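PDB 6XHK: ribulose-5-phosphate reductase 1, which catalyses the NADPH-dependent reduction of D-ribulose 5-phosphate to D-ribitol 5-phosphate, a step in making wall teichoic acid. Local coordinates for residues S138-Y142 and L304-K308; Y200-H204 and T330-K334; I243-E249 and L268-L274. All coordinates share one frame; numbering follows the deposited sequence.

The three contacts illustrate how chemistry follows place within one fold. Contact 1 is a buried junction on the catalytic-domain side, made of apolar packing around a tyrosine hydroxyl. Contact 2 lies at the surface beside the cofactor and relies on a histidine-tryptophan stack. The two touch: Leu307 O and Lys334 N probably share a hydrogen bond, as do Leu306 O and Trp332 NE1, so one turn serves both. Contact 3 is partly buried and stands apart, its centre about 31 Å from that of contact 2 and 36 Å from that of contact 1. There, where two helices end, backbone carbonyls and a lysine supply most of the polar chemistry.

Contact 1: residues S138-Y142 and L304-K308; sequences SIISY and LALLK
Tyr142 sends its phenol ring into the turn that follows helix 299-305, a type I beta turn from Ala305 to Lys308 through which the chain enters strand 308-314 of the catalytic domain of this zinc-dependent alcohol dehydrogenase relative. This is the tight half of the contact. The hydroxyl OH of Tyr142 donates to Leu304 O at 2.9 Å, and that oxygen lies at the edge of the ring, in its plane. Tyr142 OH lies about 37° out of the carbonyl plane, and Leu307 N reaches the same oxygen from the opposite face. Two donors thus grip one buried oxygen and tie the tyrosine to the C-terminal part of the helix and the turn after it. CG of Tyr142 lies between its backbone N and carbonyl carbon (chi1 41°), which carries the ring across to the turn, with Ile139 O over one ring face, offset to its rim. On the far segment Leu304 CD2 packs at 4.1 Å from Tyr142 CE2, and Leu307 CB lies obliquely off Tyr142 CZ at 4.0 Å. Tyr142 also neighbours Glu65, a predicted ligand of the catalytic zinc, so this packing borders the probable metal site.

The other half is looser and partly open to solvent. Lys308 runs out fully extended and crosses Ile139 at about a right angle, its CD 3.7 Å from Ile139 CG2. Its ammonium NZ then donates to Ser138 OG at 3.0 Å, while the same OG is hydrogen-bonded to Asp136 just before the helix; a longer, weak ion pair links the lysine to Glu311. Between the two halves, the buried Ile139 meets the partly exposed Ala305 through a single methyl pair, CD1 to CB, 3.9 Å.

Contact 2: residues Y200-H204 and T330-K334; sequences YKLSH and TSWGK. With NDP (NADPH dihydro-nicotinamide-adenine-dinucleotide phosphate), chain B.
His204 and Trp332 lie face to face, the imidazole over the five-membered ring of the indole with centroids 3.8 Å apart. Their planes are tilted by only 13°; the side chains arrive from opposing directions, and Trp332 CE2 sits over the centre of the imidazole. Each ring also has a polar tether of its own. In its own ring plane His204 ND1 donates to Lys201 O at 3.2 Å, a bond that restrains rotation of the imidazole; His204 N reaches the same oxygen from the same face. The indole, meanwhile, is held at Trp332 NE1 by Leu306 O of the neighbouring turn.

Lys201 approaches the same tryptophan obliquely, its CG 4.0 Å from Trp332 CE3, and from there continues on to the cofactor. The setting is a Rossmann-type nucleotide-binding domain, in which helix 199-202 follows strand 191-196 and lies near the glycine-rich loop holding Asp172, itself hydrogen-bonded to NADPH, while the 330-334 loop leads into strand 334-339 of the catalytic domain, so the stack bridges the two domains beside the cofactor. With its chain extended beyond CG, Lys201 passes Ser331 O at 3.6 Å from CE before NZ donates to O3B, the 3'-oxygen of the adenosine ribose, at 2.8 Å. A weak bond at 3.3 Å joins Lys201 NZ to O2X of the 2'-phosphate, the group that distinguishes NADPH from NADH; the lysine's positive charge probably helps to accommodate it.

On the exposed side a chi1 of -168° swings the Tyr200 ring out beside Ser331, bringing CE1 3.5 Å from Ser331 OG.

Contact 3: residues I243-E249 and L268-L274; sequences IDYISPE and LVLEKGL
With chi1 near -73°, which sets CG beside its own backbone N, and an extended chain beyond, Lys272 reaches across to the end of helix 232-245 and drives its ammonium among three carbonyls. NZ donates to Ile243 O at 3.0 Å and to Ile246 O at 2.8 Å, both in the plane of the carbonyl, and on a lone pair in the second case. Asp244 O, also 2.8 Å from Lys272 NZ, is met from well above its carbonyl plane. Three bonds therefore occupy the nitrogen, and its charge lies where the negative pole of the helix would probably stabilise it.

This is the far flank of the Rossmann domain, where the helix leads into strand 251-254, and helix 266-272 then crosses over to the adjacent parallel strand 275-278. That second helix closes with a Schellman motif at Gly273, whose positive phi turns the chain out. Next to it the backbones meet directly: Glu249 N donates to Lys272 O at 2.7 Å.

Apolar groups fill the space alongside. Ile243 CG2 packs obliquely on Leu268 CB at 3.6 Å, while its CD1 meets Val269 CG2 at 3.9 Å. Nearby, the buried Ile246 and Leu274 lie alongside each other, pointing opposite ways, with CG2 of the isoleucine 3.6 Å from CD2 of the leucine.

Contact 1: residues S138-Y142 and L304-K308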
# COMPACT_ATOMS: atom_id res chain seq x y z
N SER A 138 -7.92 -3.89 -12.15
CA SER A 138 -6.55 -4.39 -12.00
C SER A 138 -5.67 -3.39 -11.24
O SER A 138 -4.71 -3.79 -10.56
CB SER A 138 -5.94 -4.71 -13.36
OG SER A 138 -5.73 -3.53 -14.12
N ILE A 139 -5.98 -2.11 -11.33
CA ILE A 139 -5.15 -1.12 -10.65
C ILE A 139 -5.77 -0.68 -9.32
O ILE A 139 -5.02 -0.33 -8.40
CB ILE A 139 -4.85 0.06 -11.61
CG1 ILE A 139 -6.11 0.86 -11.92
CG2 ILE A 139 -4.23 -0.47 -12.91
CD1 ILE A 139 -5.93 1.76 -13.12
N ILE A 140 -7.09 -0.74 -9.18
CA ILE A 140 -7.74 -0.67 -7.89
C ILE A 140 -7.31 -1.78 -6.93
O ILE A 140 -7.56 -1.67 -5.73
CB ILE A 140 -9.28 -0.64 -8.15
CG1 ILE A 140 -9.63 0.54 -9.06
CG2 ILE A 140 -10.13 -0.61 -6.89
CD1 ILE A 140 -9.18 1.87 -8.50
N SER A 141 -6.65 -2.85 -7.41
CA SER A 141 -6.28 -3.93 -6.50
C SER A 141 -5.34 -3.46 -5.38
O SER A 141 -5.46 -3.90 -4.23
CB SER A 141 -5.66 -5.11 -7.25
OG SER A 141 -4.56 -4.72 -8.06
N TYR A 142 -4.41 -2.56 -5.68
CA TYR A 142 -3.50 -2.09 -4.64
C TYR A 142 -3.96 -0.76 -4.03
O TYR A 142 -3.20 0.18 -3.86
CB TYR A 142 -2.07 -2.02 -5.16
CG TYR A 142 -1.86 -1.47 -6.56
CD1 TYR A 142 -1.54 -2.30 -7.62
CD2 TYR A 142 -1.90 -0.09 -6.80
CE1 TYR A 142 -1.32 -1.79 -8.89
CE2 TYR A 142 -1.68 0.43 -8.06
CZ TYR A 142 -1.39 -0.43 -9.11
OH TYR A 142 -1.17 0.06 -10.39
N LEU A 304 -2.08 6.23 -10.98
CA LEU A 304 -1.85 4.94 -10.31
C LEU A 304 -1.56 3.83 -11.29
O LEU A 304 -0.88 2.86 -10.95
CB LEU A 304 -3.06 4.55 -9.46
CG LEU A 304 -3.05 5.17 -8.07
CD1 LEU A 304 -4.40 5.04 -7.38
CD2 LEU A 304 -1.97 4.48 -7.26
N ALA A 305 -2.09 3.93 -12.51
CA ALA A 305 -1.89 2.89 -13.49
C ALA A 305 -0.41 2.70 -13.84
O ALA A 305 0.01 1.58 -14.15
CB ALA A 305 -2.72 3.21 -14.72
N LEU A 306 0.39 3.78 -13.78
CA LEU A 306 1.83 3.69 -14.02
C LEU A 306 2.55 2.81 -13.02
O LEU A 306 3.72 2.46 -13.28
CB LEU A 306 2.47 5.07 -14.04
CG LEU A 306 2.45 5.78 -15.39
CD1 LEU A 306 3.13 4.89 -16.42
CD2 LEU A 306 1.02 6.10 -15.83
N LEU A 307 1.91 2.44 -11.91
CA LEU A 307 2.50 1.51 -10.95
C LEU A 307 2.25 0.06 -11.28
O LEU A 307 3.02 -0.80 -10.82
CB LEU A 307 1.94 1.74 -9.54
CG LEU A 307 2.82 2.48 -8.55
CD1 LEU A 307 1.99 2.75 -7.32
CD2 LEU A 307 4.10 1.72 -8.21
N LYS A 308 1.18 -0.24 -12.03
CA LYS A 308 0.88 -1.61 -12.43
C LYS A 308 2.08 -2.17 -13.18
O LYS A 308 2.37 -1.73 -14.30
CB LYS A 308 -0.39 -1.69 -13.29
CG LYS A 308 -0.79 -3.11 -13.76
CD LYS A 308 -2.07 -3.02 -14.60
CE LYS A 308 -2.53 -4.34 -15.19
NZ LYS A 308 -3.63 -4.08 -16.15

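Contact 2: residues Y200-H204 and T330-K334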
# COMPACT_ATOMS: atom_id res chain seq x y z
N TYR A 200 15.88 5.40 -13.24
CA TYR A 200 14.70 4.61 -13.60
C TYR A 200 13.49 5.02 -12.78
O TYR A 200 12.49 5.50 -13.32
CB TYR A 200 15.00 3.11 -13.40
CG TYR A 200 13.97 2.15 -13.99
CD1 TYR A 200 14.17 0.77 -13.94
CD2 TYR A 200 12.84 2.62 -14.66
CE1 TYR A 200 13.24 -0.12 -14.50
CE2 TYR A 200 11.91 1.73 -15.23
CZ TYR A 200 12.12 0.36 -15.14
OH TYR A 200 11.21 -0.51 -15.70
N LYS A 201 13.57 4.87 -11.44
CA LYS A 201 12.39 5.06 -10.60
C LYS A 201 12.00 6.53 -10.51
O LYS A 201 10.81 6.86 -10.54
CB LYS A 201 12.62 4.47 -9.21
CG LYS A 201 12.78 2.96 -9.20
CD LYS A 201 13.07 2.39 -7.84
CE LYS A 201 13.38 0.92 -7.98
NZ LYS A 201 13.66 0.21 -6.73
N LEU A 202 12.98 7.43 -10.40
CA LEU A 202 12.67 8.84 -10.24
C LEU A 202 12.06 9.46 -11.49
O LEU A 202 11.35 10.46 -11.37
CB LEU A 202 13.92 9.60 -9.82
CG LEU A 202 14.43 9.23 -8.43
CD1 LEU A 202 15.88 9.67 -8.31
CD2 LEU A 202 13.54 9.91 -7.40
N SER A 203 12.29 8.87 -12.67
CA SER A 203 11.68 9.40 -13.88
C SER A 203 10.16 9.33 -13.83
O SER A 203 9.49 10.12 -14.50
CB SER A 203 12.20 8.66 -15.10
OG SER A 203 12.22 7.27 -14.85
N HIS A 204 9.60 8.41 -13.04
CA HIS A 204 8.14 8.30 -13.00
C HIS A 204 7.46 9.47 -12.32
O HIS A 204 6.24 9.58 -12.42
CB HIS A 204 7.68 7.00 -12.32
CG HIS A 204 8.16 5.76 -13.02
ND1 HIS A 204 9.45 5.29 -12.91
CD2 HIS A 204 7.53 4.95 -13.89
CE1 HIS A 204 9.57 4.20 -13.65
NE2 HIS A 204 8.42 3.98 -14.26
N THR A 330 11.26 -8.10 -9.84
CA THR A 330 10.71 -6.89 -10.43
C THR A 330 11.41 -5.64 -9.91
O THR A 330 11.65 -5.49 -8.71
CB THR A 330 9.21 -6.79 -10.13
OG1 THR A 330 8.52 -7.84 -10.82
CG2 THR A 330 8.63 -5.45 -10.60
N SER A 331 11.74 -4.74 -10.83
CA SER A 331 12.39 -3.47 -10.48
C SER A 331 11.38 -2.47 -9.93
O SER A 331 11.45 -2.07 -8.76
CB SER A 331 13.11 -2.92 -11.72
OG SER A 331 12.30 -3.05 -12.90
N TRP A 332 10.43 -2.07 -10.77
CA TRP A 332 9.46 -1.02 -10.49
C TRP A 332 8.06 -1.61 -10.49
O TRP A 332 7.75 -2.52 -11.28
CB TRP A 332 9.54 0.08 -11.56
CG TRP A 332 8.35 1.00 -11.60
CD1 TRP A 332 7.30 0.94 -12.46
CD2 TRP A 332 8.13 2.17 -10.78
NE1 TRP A 332 6.42 1.97 -12.20
CE2 TRP A 332 6.91 2.74 -11.18
CE3 TRP A 332 8.85 2.77 -9.74
CZ2 TRP A 332 6.38 3.88 -10.58
CZ3 TRP A 332 8.33 3.91 -9.15
CH2 TRP A 332 7.11 4.45 -9.57
N GLY A 333 7.20 -1.09 -9.61
CA GLY A 333 5.78 -1.34 -9.69
C GLY A 333 5.31 -2.53 -8.87
O GLY A 333 6.09 -3.28 -8.27
N LYS A 334 3.98 -2.67 -8.86
CA LYS A 334 3.25 -3.75 -8.20
C LYS A 334 2.92 -4.87 -9.18
O LYS A 334 2.64 -4.62 -10.36
CB LYS A 334 1.96 -3.18 -7.60
CG LYS A 334 2.12 -2.10 -6.51
CD LYS A 334 2.68 -2.68 -5.23
CE LYS A 334 1.57 -3.38 -4.47
NZ LYS A 334 2.00 -4.03 -3.21
PA NDP B . 10.13 -0.31 -2.45
O1A NDP B . 10.77 -1.63 -2.79
O2A NDP B . 9.36 0.21 -3.66
O5B NDP B . 11.32 0.74 -1.96
C5B NDP B . 11.10 2.19 -2.03
C4B NDP B . 12.34 2.93 -2.67
O4B NDP B . 13.10 3.50 -1.78
C3B NDP B . 13.26 1.92 -3.41
O3B NDP B . 13.35 2.22 -4.74
C2B NDP B . 14.66 2.09 -2.83
O2B NDP B . 15.57 2.04 -4.02
C1B NDP B . 14.62 3.28 -2.30
N9A NDP B . 15.63 3.54 -1.27
C8A NDP B . 16.52 2.68 -0.69
N7A NDP B . 17.28 3.37 0.21
C5A NDP B . 16.86 4.63 0.18
C6A NDP B . 17.33 5.86 0.96
N6A NDP B . 18.40 5.71 1.93
N1A NDP B . 16.70 7.12 0.72
C2A NDP B . 15.63 7.24 -0.24
N3A NDP B . 15.19 6.05 -0.99
C4A NDP B . 15.85 4.74 -0.73
O3 NDP B . 9.02 -0.48 -1.20
PN NDP B . 7.68 0.52 -0.92
O1N NDP B . 7.85 1.86 -1.65
O2N NDP B . 6.45 -0.12 -1.47
O5D NDP B . 7.53 0.70 0.73
C5D NDP B . 8.67 0.45 1.58
C4D NDP B . 8.39 0.26 2.99
O4D NDP B . 6.92 0.68 3.40
C3D NDP B . 8.51 -1.22 3.42
O3D NDP B . 9.28 -1.33 4.70
C2D NDP B . 7.23 -1.65 3.57
O2D NDP B . 7.07 -2.78 4.48
C1D NDP B . 6.42 -0.33 4.08
N1N NDP B . 4.95 -0.44 4.04
C2N NDP B . 4.21 0.15 5.16
C3N NDP B . 2.70 -0.05 5.37
C7N NDP B . 2.02 0.62 6.63
O7N NDP B . 0.97 0.19 7.06
N7N NDP B . 2.67 1.77 7.26
C4N NDP B . 1.86 -0.65 4.21
C5N NDP B . 2.71 -1.43 3.19
C6N NDP B . 4.20 -1.10 2.96
P2B NDP B . 16.60 0.78 -4.07
O1X NDP B . 17.29 0.59 -2.73
O2X NDP B . 15.80 -0.47 -4.37
O3X NDP B . 17.64 1.07 -5.14

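Contact 3: residues I243-E249 and L268-L274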
# COMPACT_ATOMS: atom_id res chain seq x y z
N ILE A 243 15.95 14.67 8.80
CA ILE A 243 16.22 15.44 10.01
C ILE A 243 17.16 16.61 9.69
O ILE A 243 16.90 17.76 10.05
CB ILE A 243 16.79 14.53 11.12
CG1 ILE A 243 15.69 13.70 11.80
CG2 ILE A 243 17.54 15.33 12.18
CD1 ILE A 243 16.23 12.62 12.72
N ASP A 244 18.23 16.33 8.94
CA ASP A 244 19.25 17.36 8.67
C ASP A 244 18.72 18.48 7.80
O ASP A 244 19.03 19.65 8.04
CB ASP A 244 20.50 16.75 8.04
CG ASP A 244 21.22 15.81 8.98
OD1 ASP A 244 20.62 15.35 9.97
OD2 ASP A 244 22.43 15.58 8.76
N TYR A 245 17.94 18.16 6.77
CA TYR A 245 17.57 19.17 5.78
C TYR A 245 16.25 19.89 6.08
O TYR A 245 15.96 20.90 5.44
CB TYR A 245 17.51 18.54 4.38
CG TYR A 245 18.87 18.23 3.74
CD1 TYR A 245 19.51 17.02 4.00
CD2 TYR A 245 19.52 19.16 2.92
CE1 TYR A 245 20.75 16.73 3.46
CE2 TYR A 245 20.77 18.89 2.37
CZ TYR A 245 21.38 17.67 2.64
OH TYR A 245 22.61 17.37 2.10
N ILE A 246 15.45 19.42 7.02
CA ILE A 246 14.09 19.94 7.15
C ILE A 246 14.11 21.27 7.89
O ILE A 246 14.90 21.48 8.83
CB ILE A 246 13.17 18.89 7.83
CG1 ILE A 246 11.72 19.35 7.79
CG2 ILE A 246 13.61 18.58 9.27
CD1 ILE A 246 10.78 18.41 8.42
N SER A 247 13.23 22.18 7.47
CA SER A 247 13.08 23.45 8.17
C SER A 247 12.80 23.24 9.65
O SER A 247 12.12 22.27 10.03
CB SER A 247 11.97 24.30 7.54
OG SER A 247 12.38 24.82 6.29
N PRO A 248 13.28 24.13 10.52
CA PRO A 248 13.06 23.95 11.96
C PRO A 248 11.59 24.08 12.30
O PRO A 248 10.85 24.86 11.69
CB PRO A 248 13.88 25.07 12.58
CG PRO A 248 14.91 25.35 11.57
CD PRO A 248 14.26 25.19 10.25
N GLU A 249 11.18 23.29 13.29
CA GLU A 249 9.80 23.11 13.72
C GLU A 249 8.98 22.33 12.71
O GLU A 249 7.75 22.30 12.81
CB GLU A 249 9.13 24.46 14.04
CG GLU A 249 9.47 24.96 15.44
CD GLU A 249 8.58 26.10 15.91
OE1 GLU A 249 8.73 27.23 15.38
OE2 GLU A 249 7.73 25.86 16.79
N LEU A 268 19.45 16.73 17.08
CA LEU A 268 18.89 17.65 16.09
C LEU A 268 17.37 17.73 16.13
O LEU A 268 16.81 18.76 15.74
CB LEU A 268 19.31 17.22 14.68
CG LEU A 268 20.43 18.01 14.03
CD1 LEU A 268 21.71 17.77 14.79
CD2 LEU A 268 20.58 17.55 12.62
N VAL A 269 16.69 16.65 16.52
CA VAL A 269 15.24 16.72 16.73
C VAL A 269 14.92 17.72 17.81
O VAL A 269 13.94 18.46 17.72
CB VAL A 269 14.67 15.32 17.06
CG1 VAL A 269 13.15 15.33 16.99
CG2 VAL A 269 15.23 14.26 16.13
N LEU A 270 15.77 17.77 18.85
CA LEU A 270 15.67 18.77 19.91
C LEU A 270 16.02 20.17 19.42
O LEU A 270 15.20 21.10 19.52
CB LEU A 270 16.61 18.38 21.05
CG LEU A 270 16.11 17.17 21.80
CD1 LEU A 270 17.10 16.86 22.87
CD2 LEU A 270 14.78 17.50 22.37
N GLU A 271 17.26 20.34 18.94
CA GLU A 271 17.73 21.65 18.53
C GLU A 271 16.80 22.27 17.50
O GLU A 271 16.68 23.50 17.45
CB GLU A 271 19.17 21.55 17.98
N LYS A 272 16.11 21.45 16.71
CA LYS A 272 15.26 21.95 15.63
C LYS A 272 13.77 21.88 15.93
O LYS A 272 12.99 22.42 15.15
CB LYS A 272 15.51 21.17 14.35
CG LYS A 272 16.79 21.42 13.63
CD LYS A 272 16.53 21.11 12.17
CE LYS A 272 17.74 21.19 11.31
NZ LYS A 272 17.37 20.77 9.96
N GLY A 273 13.36 21.24 17.02
CA GLY A 273 11.96 21.25 17.38
C GLY A 273 11.09 20.40 16.50
O GLY A 273 9.91 20.71 16.30
N LEU A 274 11.64 19.31 15.97
CA LEU A 274 10.96 18.49 14.98
C LEU A 274 9.91 17.61 15.64
O LEU A 274 10.08 17.13 16.77
CB LEU A 274 11.98 17.63 14.24
CG LEU A 274 13.09 18.41 13.57
CD1 LEU A 274 13.99 17.46 12.83
CD2 LEU A 274 12.55 19.51 12.63